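PDB 6K11: Lpg2148(MvcA) from Legionella pneumophila subsp. pneumophila str. Philadelphia 1, which probably acts as a deamidase-related effector that removes ubiquitin from the host conjugating enzyme UBE2N and so regulates its activity. Local coordinates for residues Q51-A54 with K55-K59; E141-P145 with E146-K150. One frame throughout, in Å; residues are numbered along the deposited sequence.

Contact 1. Residues Q51-A54 with K55-K59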
loop_
_atom_site.group_PDB
_atom_site.type_symbol
_atom_site.label_atom_id
_atom_site.label_comp_id
_atom_site.label_asym_id
_atom_site.label_seq_id
_atom_site.Cartn_x
_atom_site.Cartn_y
_atom_site.Cartn_z
ATOM N N GLN A 51 -14.750 14.729 26.392
ATOM C CA GLN A 51 -15.129 15.121 25.041
ATOM C C GLN A 51 -14.131 14.606 24.010
ATOM O O GLN A 51 -14.523 14.162 22.922
ATOM C CB GLN A 51 -15.252 16.646 24.965
ATOM C CG GLN A 51 -15.726 17.170 23.631
ATOM C CD GLN A 51 -15.642 18.685 23.541
ATOM O OE1 GLN A 51 -15.056 19.341 24.409
ATOM N NE2 GLN A 51 -16.227 19.250 22.484
ATOM N N GLN A 52 -12.838 14.656 24.335
ATOM C CA GLN A 52 -11.833 14.128 23.422
ATOM C C GLN A 52 -11.986 12.621 23.250
ATOM O O GLN A 52 -11.847 12.102 22.137
ATOM C CB GLN A 52 -10.437 14.478 23.928
ATOM C CG GLN A 52 -10.064 15.941 23.715
ATOM C CD GLN A 52 -8.701 16.279 24.278
ATOM O OE1 GLN A 52 -7.702 16.298 23.552
ATOM N NE2 GLN A 52 -8.653 16.560 25.576
ATOM N N ILE A 53 -12.289 11.906 24.335
ATOM C CA ILE A 53 -12.499 10.463 24.236
ATOM C C ILE A 53 -13.675 10.165 23.310
ATOM O O ILE A 53 -13.597 9.288 22.442
ATOM C CB ILE A 53 -12.705 9.852 25.634
ATOM C CG1 ILE A 53 -11.427 9.995 26.475
ATOM C CG2 ILE A 53 -13.142 8.386 25.522
ATOM C CD1 ILE A 53 -11.631 9.732 27.967
ATOM N N ALA A 54 -14.785 10.891 23.481
ATOM C CA ALA A 54 -15.933 10.693 22.596
ATOM C C ALA A 54 -15.547 10.941 21.143
ATOM O O ALA A 54 -15.976 10.208 20.241
ATOM C CB ALA A 54 -17.084 11.608 23.013
ATOM N N LYS A 55 -14.708 11.952 20.911
ATOM C CA LYS A 55 -14.244 12.276 19.568
ATOM C C LYS A 55 -13.403 11.148 18.980
ATOM O O LYS A 55 -13.605 10.738 17.827
ATOM C CB LYS A 55 -13.442 13.582 19.610
ATOM C CG LYS A 55 -12.847 14.014 18.270
ATOM C CD LYS A 55 -11.727 15.030 18.460
ATOM C CE LYS A 55 -11.232 15.571 17.123
ATOM N NZ LYS A 55 -10.133 16.572 17.283
ATOM N N GLU A 56 -12.447 10.633 19.759
ATOM C CA GLU A 56 -11.572 9.589 19.235
ATOM C C GLU A 56 -12.338 8.298 18.993
ATOM O O GLU A 56 -12.067 7.583 18.021
ATOM C CB GLU A 56 -10.404 9.344 20.189
ATOM C CG GLU A 56 -9.411 10.485 20.243
ATOM C CD GLU A 56 -8.700 10.695 18.921
ATOM O OE1 GLU A 56 -8.557 9.720 18.149
ATOM O OE2 GLU A 56 -8.274 11.836 18.655
ATOM N N VAL A 57 -13.294 7.979 19.862
ATOM C CA VAL A 57 -14.075 6.761 19.677
ATOM C C VAL A 57 -14.917 6.865 18.409
ATOM O O VAL A 57 -14.984 5.926 17.606
ATOM C CB VAL A 57 -14.932 6.479 20.924
ATOM C CG1 VAL A 57 -15.905 5.345 20.662
ATOM C CG2 VAL A 57 -14.014 6.143 22.133
ATOM N N SER A 58 -15.560 8.019 18.204
ATOM C CA SER A 58 -16.362 8.224 16.999
ATOM C C SER A 58 -15.519 8.067 15.737
ATOM O O SER A 58 -15.928 7.396 14.779
ATOM C CB SER A 58 -17.020 9.608 17.040
ATOM O OG SER A 58 -17.588 9.939 15.772
ATOM N N LYS A 59 -14.332 8.680 15.722
ATOM C CA LYS A 59 -13.469 8.621 14.545
ATOM C C LYS A 59 -13.141 7.176 14.168
ATOM O O LYS A 59 -13.280 6.777 13.005
ATOM C CB LYS A 59 -12.195 9.423 14.811
ATOM C CG LYS A 59 -11.095 9.262 13.763
ATOM C CD LYS A 59 -9.972 10.269 14.019
ATOM C CE LYS A 59 -8.617 9.752 13.544
ATOM N NZ LYS A 59 -7.499 10.578 14.094
#

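Contact 2. Residues E141-P145 with E146-K150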
loop_
_atom_site.group_PDB
_atom_site.type_symbol
_atom_site.label_atom_id
_atom_site.label_comp_id
_atom_site.label_asym_id
_atom_site.label_seq_id
_atom_site.Cartn_x
_atom_site.Cartn_y
_atom_site.Cartn_z
ATOM N N GLU A 141 17.662 28.928 11.391
ATOM C CA GLU A 141 16.882 29.102 12.614
ATOM C C GLU A 141 15.511 28.437 12.535
ATOM O O GLU A 141 14.979 28.005 13.565
ATOM C CB GLU A 141 16.741 30.594 12.908
ATOM C CG GLU A 141 18.009 31.372 12.566
ATOM C CD GLU A 141 17.740 32.836 12.265
ATOM O OE1 GLU A 141 18.385 33.385 11.337
ATOM O OE2 GLU A 141 16.895 33.439 12.957
ATOM N N ASN A 142 14.925 28.336 11.338
ATOM C CA ASN A 142 13.558 27.850 11.177
ATOM C C ASN A 142 13.476 26.456 10.568
ATOM O O ASN A 142 12.395 26.051 10.126
ATOM C CB ASN A 142 12.753 28.824 10.319
ATOM C CG ASN A 142 12.833 30.243 10.827
ATOM O OD1 ASN A 142 13.088 31.177 10.062
ATOM N ND2 ASN A 142 12.628 30.414 12.127
ATOM N N PHE A 143 14.580 25.709 10.529
ATOM C CA PHE A 143 14.613 24.394 9.899
ATOM C C PHE A 143 14.706 23.332 10.985
ATOM O O PHE A 143 15.718 23.239 11.689
ATOM C CB PHE A 143 15.775 24.267 8.916
ATOM C CG PHE A 143 15.853 22.918 8.248
ATOM C CD1 PHE A 143 14.940 22.564 7.263
ATOM C CD2 PHE A 143 16.826 22.001 8.617
ATOM C CE1 PHE A 143 14.997 21.322 6.648
ATOM C CE2 PHE A 143 16.891 20.753 8.007
ATOM C CZ PHE A 143 15.977 20.410 7.022
ATOM N N ASN A 144 13.650 22.542 11.115
ATOM C CA ASN A 144 13.627 21.381 12.001
ATOM C C ASN A 144 13.463 20.143 11.136
ATOM O O ASN A 144 12.366 19.915 10.587
ATOM C CB ASN A 144 12.486 21.495 13.010
ATOM C CG ASN A 144 12.510 20.397 14.051
ATOM O OD1 ASN A 144 13.215 19.395 13.911
ATOM N ND2 ASN A 144 11.730 20.579 15.108
ATOM N N PRO A 145 14.506 19.324 10.974
ATOM C CA PRO A 145 14.392 18.152 10.088
ATOM C C PRO A 145 13.356 17.141 10.541
ATOM O O PRO A 145 12.906 16.333 9.721
ATOM C CB PRO A 145 15.803 17.551 10.113
ATOM C CG PRO A 145 16.438 18.101 11.362
ATOM C CD PRO A 145 15.849 19.459 11.562
ATOM N N GLU A 146 12.958 17.164 11.812
ATOM C CA GLU A 146 11.937 16.252 12.310
ATOM C C GLU A 146 10.528 16.655 11.895
ATOM O O GLU A 146 9.638 15.796 11.863
ATOM C CB GLU A 146 12.016 16.170 13.835
ATOM C CG GLU A 146 13.411 15.872 14.364
ATOM C CD GLU A 146 13.730 14.390 14.347
ATOM O OE1 GLU A 146 12.839 13.581 14.692
ATOM O OE2 GLU A 146 14.872 14.031 13.985
ATOM N N THR A 147 10.304 17.933 11.575
ATOM C CA THR A 147 8.979 18.431 11.225
ATOM C C THR A 147 8.854 18.915 9.787
ATOM O O THR A 147 7.727 19.037 9.294
ATOM C CB THR A 147 8.573 19.582 12.163
ATOM O OG1 THR A 147 9.585 20.595 12.147
ATOM C CG2 THR A 147 8.402 19.077 13.591
ATOM N N ALA A 148 9.964 19.191 9.108
ATOM C CA ALA A 148 9.906 19.742 7.761
ATOM C C ALA A 148 9.184 18.788 6.816
ATOM O O ALA A 148 9.188 17.567 7.005
ATOM C CB ALA A 148 11.322 20.030 7.249
ATOM N N VAL A 149 8.547 19.357 5.789
ATOM C CA VAL A 149 7.829 18.532 4.824
ATOM C C VAL A 149 8.809 17.630 4.090
ATOM O O VAL A 149 9.906 18.049 3.698
ATOM C CB VAL A 149 7.030 19.402 3.839
ATOM C CG1 VAL A 149 6.307 18.525 2.804
ATOM C CG2 VAL A 149 6.033 20.267 4.589
ATOM N N LYS A 150 8.411 16.380 3.900
ATOM C CA LYS A 150 9.281 15.374 3.319
ATOM C C LYS A 150 9.262 15.437 1.787
ATOM O O LYS A 150 8.349 15.990 1.164
ATOM C CB LYS A 150 8.858 13.986 3.817
ATOM C CG LYS A 150 8.928 13.841 5.343
ATOM C CD LYS A 150 8.474 12.449 5.802
ATOM C CE LYS A 150 7.497 12.548 6.970
ATOM N NZ LYS A 150 7.832 11.573 8.037
#

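Contact 1. Residues Q51-A54 with K55-K59
Two successive turns of helix 49-64 meet here, with the carbonyls of Gln-51 to Ala-54 receiving the amides of Lys-55 to Ser-58 in a regular alpha-helical i to i+4 pattern. Lys-55 N reaches Gln-51 O at 3.0 Å, and Glu-56 N lies 2.9 Å from Gln-52 O. The next two bonds follow suit, Val-57 N to Ile-53 O at 2.9 Å and Ser-58 N to Ala-54 O at 3.0 Å.

The side-chain part is small and sits on the buried face. With CG2 of Ile-53 anti to its backbone N (chi1 -65°, CG1 lying beside that N), this methyl points along the helix to CG2 of Val-57, 4.2 Å away, and the two branched chains slant past each other. The same Val-57 methyl also rests 3.2 Å from Ile-53 O, flanking the carbonyl that its own amide uses. In Glu-56 a chi1 of -70° puts CG beside the backbone N, 3.5 Å from Gln-52 O; the bend at chi2 then turns the carboxylate toward the loop at Ser-42. Lys-55, by contrast, runs out extended from an exposed position.

Around this turn, Ile-53 packs on Leu-377 and Leu-381, and Val-57 on Lys-370 and Thr-374, all of helix 358-381. Gln-52 and Glu-56 face the loop before the helix: the Gln-52 amide is hydrogen-bonded to Asn-44 N and Asn-48 O, and both residues touch Ile-43.

Contact 2. Residues E141-P145 with E146-K150
Asn-144 and Thr-147 close a type I beta turn with Pro-145 and Glu-146 at its corners, and hydrogen bonding does most of the work. The carbonyl oxygen of Asn-144 takes three donors. Thr-147 N, at 3.0 Å from Asn-144 O, makes the turn bond from well above the carbonyl plane, whereas Ala-148 N, 2.9 Å from the same oxygen, lies nearly in line with the C=O bond, although its N-H is bent (143°), and adds an i to i+4 bond. The third donor is Thr-147 OG1, in a longer bond of 3.3 Å to Asn-144 O; chi1 of 54° sets the hydroxyl between its own backbone N and carbonyl carbon, facing back over the turn.

The side chain of Asn-144 supplies a fourth bond. Its OD1 accepts Glu-146 N at 3.1 Å, an Asx turn built on an Asn-Pro step and nested in the beta turn, with the donor lying out of the amide plane. Glu-146 CB is 3.4 Å from the same OD1.

Apolar contact is limited to Phe-143 and Ala-148: ring atom CE1 meets Ala-148 CB at 3.9 Å, obliquely. The Phe-143 ring also meets that of Tyr-154, and both Phe-143 and Ala-148 touch Ile-163 of strand 160-163.

Asn-144 probably does much to set the shape of this surface turn, its two oxygens engaging the amides of three successive residues, and the ring of Pro-145 restricts the backbone at the first corner, while Phe-143 and Ala-148 tie the turn to the sheet of the insertion domain.

Contact 1 and contact 2 hold different parts of the molecule, with centres about 30 Å apart and nearest atoms about 17 Å apart. Contact 1 is partly buried, on a helix that packs against helix 358-381; contact 2 is a surface turn in the loop between strands 134-137 and 152-155 of the insertion domain. Repetition marks the first, where each carbonyl of 51-54 serves the amide four residues on. In the second, bonds converge on the two oxygens of one asparagine. Apolar side chains add a single pair in each, methyl to methyl in the helix and ring to methyl beside the small sheet.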